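Local coordinates for fibronectin-binding protein (Streptococcus pyogenes, PDB 5A0L), which probably acts as a surface adhesin that attaches the bacterium covalently to host molecules through an internal thioester, at residues 146-151 with 156-161. Residues are numbered along the deposited sequence; the frame is centred on the assembly and turned at random.
Sequences MWEREV and ISESQV
Val151 and Val161 pack against each other where the short helix 148-152 and the start of helix 158-172, consecutive helices joined by a short loop, meet at the periphery of the thioester domain. The two valines meet obliquely, methyl against methyl, with Val151 CG2 only 3.4 Å from Val161 CG2, tighter than usual van der Waals contact. The other methyl of Val161, CG1, placed anti to the backbone N (chi1 178°), reaches the carbonyl oxygen of Met146 at 3.6 Å and also lies near the plane of the Trp147 ring, at its edge. Val151 CG1, in turn, rests against the carboxylate of Glu158. Ile156 runs alongside Glu150, its CD1 3.8 Å from Glu150 CB, while a bend at chi2 (78°) carries the Glu150 carboxylate away from the isoleucine, bringing OE1 to the indole edge in the ring plane.

Backbone contacts close this helix-loop-helix connection: a weak but fairly straight hydrogen bond runs from Ile156 N to Glu150 O, and Val151 CA directs its hydrogen at Ile156 O. A water donates to both Val151 O and Ile156 O, bridging the two segments. Glu148 and Glu158 face each other as like charges, their OE1 atoms 4.4 Å apart, with two waters lying between the carboxylates. Salt bridges from Glu148 to Arg152 and Arg165 probably ease the repulsion, and Arg165 also binds Met146 O.

Further out, the Trp147 side chain touches Leu125, Val126 and Asn129 of helix 120-135 and Met164 and Leu168 of helix 158-172, tying the two helices to the helical part of the fold. Helix 158-172 is N-capped by Ser157, whose OG accepts from Gln160 N at 3.0 Å.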
ATOM      1  N   MET A 146       5.368  -2.193 -18.318  1.00 17.89           N
ATOM      2  CA  MET A 146       4.617  -2.865 -17.254  1.00 15.88           C
ATOM      3  C   MET A 146       3.187  -3.107 -17.687  1.00 15.88           C
ATOM      4  O   MET A 146       2.550  -2.249 -18.307  1.00 16.59           O
ATOM      5  CB  MET A 146       4.687  -2.085 -15.950  1.00 17.88           C
ATOM      6  CG  MET A 146       6.053  -2.214 -15.296  1.00 18.59           C
ATOM      7  SD  MET A 146       6.192  -1.240 -13.785  1.00 19.94           S
ATOM      8  CE  MET A 146       5.227  -2.209 -12.676  1.00 21.32           C
ATOM      9  N   TRP A 147       2.702  -4.292 -17.326  1.00 16.01           N
ATOM     10  CA  TRP A 147       1.328  -4.739 -17.630  1.00 16.41           C
ATOM     11  C   TRP A 147       1.056  -4.910 -19.137  1.00 16.58           C
ATOM     12  O   TRP A 147      -0.106  -5.034 -19.557  1.00 19.15           O
ATOM     13  CB  TRP A 147       0.279  -3.819 -16.961  1.00 17.20           C
ATOM     14  CG  TRP A 147       0.502  -3.681 -15.508  1.00 17.04           C
ATOM     15  CD1 TRP A 147       0.387  -4.654 -14.576  1.00 20.38           C
ATOM     16  CD2 TRP A 147       0.916  -2.496 -14.805  1.00 17.46           C
ATOM     17  NE1 TRP A 147       0.710  -4.152 -13.334  1.00 22.33           N
ATOM     18  CE2 TRP A 147       1.042  -2.828 -13.451  1.00 19.84           C
ATOM     19  CE3 TRP A 147       1.193  -1.192 -15.204  1.00 17.36           C
ATOM     20  CZ2 TRP A 147       1.391  -1.893 -12.488  1.00 20.35           C
ATOM     21  CZ3 TRP A 147       1.554  -0.264 -14.246  1.00 19.19           C
ATOM     22  CH2 TRP A 147       1.659  -0.616 -12.909  1.00 19.84           C
ATOM     23  N   GLU A 148       2.099  -4.944 -19.956  1.00 16.75           N
ATOM     24  CA  GLU A 148       1.897  -5.180 -21.369  1.00 17.11           C
ATOM     25  C   GLU A 148       1.266  -6.562 -21.622  1.00 18.98           C
ATOM     26  O   GLU A 148       0.518  -6.740 -22.585  1.00 20.00           O
ATOM     27  CB  GLU A 148       3.202  -5.021 -22.139  1.00 18.61           C
ATOM     28  CG  GLU A 148       3.038  -5.015 -23.652  1.00 20.20           C
ATOM     29  CD  GLU A 148       2.260  -3.843 -24.246  1.00 23.89           C
ATOM     30  OE1 GLU A 148       1.964  -2.856 -23.564  1.00 26.01           O
ATOM     31  OE2 GLU A 148       1.984  -3.934 -25.456  1.00 31.95           O
ATOM     32  N   ARG A 149       1.614  -7.569 -20.802  1.00 16.84           N
ATOM     33  CA  ARG A 149       0.998  -8.875 -20.974  1.00 19.36           C
ATOM     34  C   ARG A 149      -0.526  -8.768 -20.838  1.00 18.67           C
ATOM     35  O   ARG A 149      -1.290  -9.314 -21.662  1.00 21.07           O
ATOM     36  CB  ARG A 149       1.563  -9.883 -19.990  1.00 21.37           C
ATOM     37  CG  ARG A 149       1.056 -11.297 -20.233  1.00 23.51           C
ATOM     38  CD  ARG A 149       1.707 -12.307 -19.284  1.00 23.81           C
ATOM     39  NE  ARG A 149       3.130 -12.501 -19.576  1.00 24.30           N
ATOM     40  CZ  ARG A 149       3.951 -13.250 -18.842  1.00 25.06           C
ATOM     41  NH1 ARG A 149       3.489 -13.883 -17.772  1.00 27.30           N
ATOM     42  NH2 ARG A 149       5.231 -13.352 -19.163  1.00 27.24           N
ATOM     43  N   GLU A 150      -0.978  -8.044 -19.815  1.00 19.63           N
ATOM     44  CA  GLU A 150      -2.401  -7.771 -19.642  1.00 21.22           C
ATOM     45  C   GLU A 150      -3.050  -7.046 -20.827  1.00 23.44           C
ATOM     46  O   GLU A 150      -4.157  -7.365 -21.195  1.00 24.06           O
ATOM     47  CB  GLU A 150      -2.633  -6.987 -18.357  1.00 22.35           C
ATOM     48  CG  GLU A 150      -2.484  -7.806 -17.081  1.00 22.37           C
ATOM     49  CD  GLU A 150      -1.070  -8.090 -16.609  1.00 24.53           C
ATOM     50  OE1 GLU A 150      -0.057  -7.571 -17.141  1.00 23.40           O
ATOM     51  OE2 GLU A 150      -0.987  -8.860 -15.637  1.00 35.33           O
ATOM     52  N   VAL A 151      -2.375  -6.073 -21.410  1.00 21.41           N
ATOM     53  CA  VAL A 151      -2.902  -5.367 -22.569  1.00 22.29           C
ATOM     54  C   VAL A 151      -3.088  -6.323 -23.733  1.00 21.92           C
ATOM     55  O   VAL A 151      -4.155  -6.372 -24.359  1.00 24.07           O
ATOM     56  CB  VAL A 151      -1.968  -4.196 -22.994  1.00 23.42           C
ATOM     57  CG1 VAL A 151      -2.480  -3.516 -24.254  1.00 25.50           C
ATOM     58  CG2 VAL A 151      -1.846  -3.155 -21.883  1.00 23.83           C
ATOM     59  N   ILE A 156      -6.496  -5.679 -19.388  1.00 29.88           N
ATOM     60  CA  ILE A 156      -6.537  -4.281 -19.038  1.00 28.15           C
ATOM     61  C   ILE A 156      -6.439  -3.539 -20.352  1.00 29.54           C
ATOM     62  O   ILE A 156      -5.640  -3.909 -21.223  1.00 30.05           O
ATOM     63  CB  ILE A 156      -5.393  -3.837 -18.088  1.00 29.11           C
ATOM     64  CG1 ILE A 156      -5.317  -4.731 -16.847  1.00 30.34           C
ATOM     65  CG2 ILE A 156      -5.628  -2.399 -17.659  1.00 32.68           C
ATOM     66  CD1 ILE A 156      -4.131  -4.484 -15.944  1.00 28.89           C
ATOM     67  N   SER A 157      -7.270  -2.515 -20.501  1.00 31.98           N
ATOM     68  CA  SER A 157      -7.271  -1.741 -21.718  1.00 38.95           C
ATOM     69  C   SER A 157      -5.968  -0.972 -21.829  1.00 43.25           C
ATOM     70  O   SER A 157      -5.287  -0.655 -20.822  1.00 32.90           O
ATOM     71  CB  SER A 157      -8.464  -0.793 -21.762  1.00 38.34           C
ATOM     72  OG  SER A 157      -8.348   0.157 -20.688  1.00 48.21           O
ATOM     73  N   GLU A 158      -5.623  -0.729 -23.087  1.00 54.69           N
ATOM     74  CA  GLU A 158      -4.510   0.122 -23.405  1.00 39.86           C
ATOM     75  C   GLU A 158      -4.677   1.447 -22.677  1.00 36.64           C
ATOM     76  O   GLU A 158      -3.718   1.942 -22.098  1.00 33.98           O
ATOM     77  CB  GLU A 158      -4.417   0.340 -24.915  1.00 47.20           C
ATOM     78  CG  GLU A 158      -3.143   1.027 -25.392  1.00 53.04           C
ATOM     79  CD  GLU A 158      -1.926   0.116 -25.347  1.00 57.71           C
ATOM     80  OE1 GLU A 158      -1.441  -0.137 -24.234  1.00 78.69           O
ATOM     81  OE2 GLU A 158      -1.443  -0.335 -26.418  1.00 78.12           O
ATOM     82  N   SER A 159      -5.890   2.003 -22.674  1.00 34.98           N
ATOM     83  CA  SER A 159      -6.116   3.282 -22.016  1.00 31.00           C
ATOM     84  C   SER A 159      -5.831   3.232 -20.517  1.00 28.50           C
ATOM     85  O   SER A 159      -5.140   4.138 -19.994  1.00 29.95           O
ATOM     86  CB  SER A 159      -7.524   3.835 -22.285  1.00 33.83           C
ATOM     87  OG  SER A 159      -8.547   3.072 -21.637  1.00 42.92           O
ATOM     88  N   GLN A 160      -6.307   2.190 -19.808  1.00 30.46           N
ATOM     89  CA  GLN A 160      -6.053   2.097 -18.362  1.00 23.92           C
ATOM     90  C   GLN A 160      -4.528   1.940 -18.133  1.00 19.34           C
ATOM     91  O   GLN A 160      -3.977   2.558 -17.227  1.00 17.38           O
ATOM     92  CB  GLN A 160      -6.784   0.916 -17.615  1.00 24.79           C
ATOM     93  CG  GLN A 160      -8.263   1.078 -17.250  1.00 22.82           C
ATOM     94  CD  GLN A 160      -8.374   2.055 -16.103  1.00 24.06           C
ATOM     95  OE1 GLN A 160      -8.034   1.751 -14.941  1.00 18.18           O
ATOM     96  NE2 GLN A 160      -8.812   3.247 -16.421  1.00 24.13           N
ATOM     97  N   VAL A 161      -3.873   1.086 -18.923  1.00 19.50           N
ATOM     98  CA  VAL A 161      -2.461   0.798 -18.672  1.00 17.87           C
ATOM     99  C   VAL A 161      -1.611   2.051 -18.924  1.00 18.40           C
ATOM    100  O   VAL A 161      -0.666   2.299 -18.179  1.00 16.71           O
ATOM    101  CB  VAL A 161      -1.981  -0.446 -19.459  1.00 19.03           C
ATOM    102  CG1 VAL A 161      -0.529  -0.706 -19.223  1.00 20.90           C
ATOM    103  CG2 VAL A 161      -2.664  -1.720 -18.931  1.00 25.18           C
TER
HETATM  104  O   HOH W   1       1.146  -0.561 -24.399  1.00 31.50           O
HETATM  105  O   HOH W   2       0.716  -2.365 -26.930  1.00 50.21           O
HETATM  106  O   HOH W   3      -6.310  -4.780 -23.813  1.00 33.49           O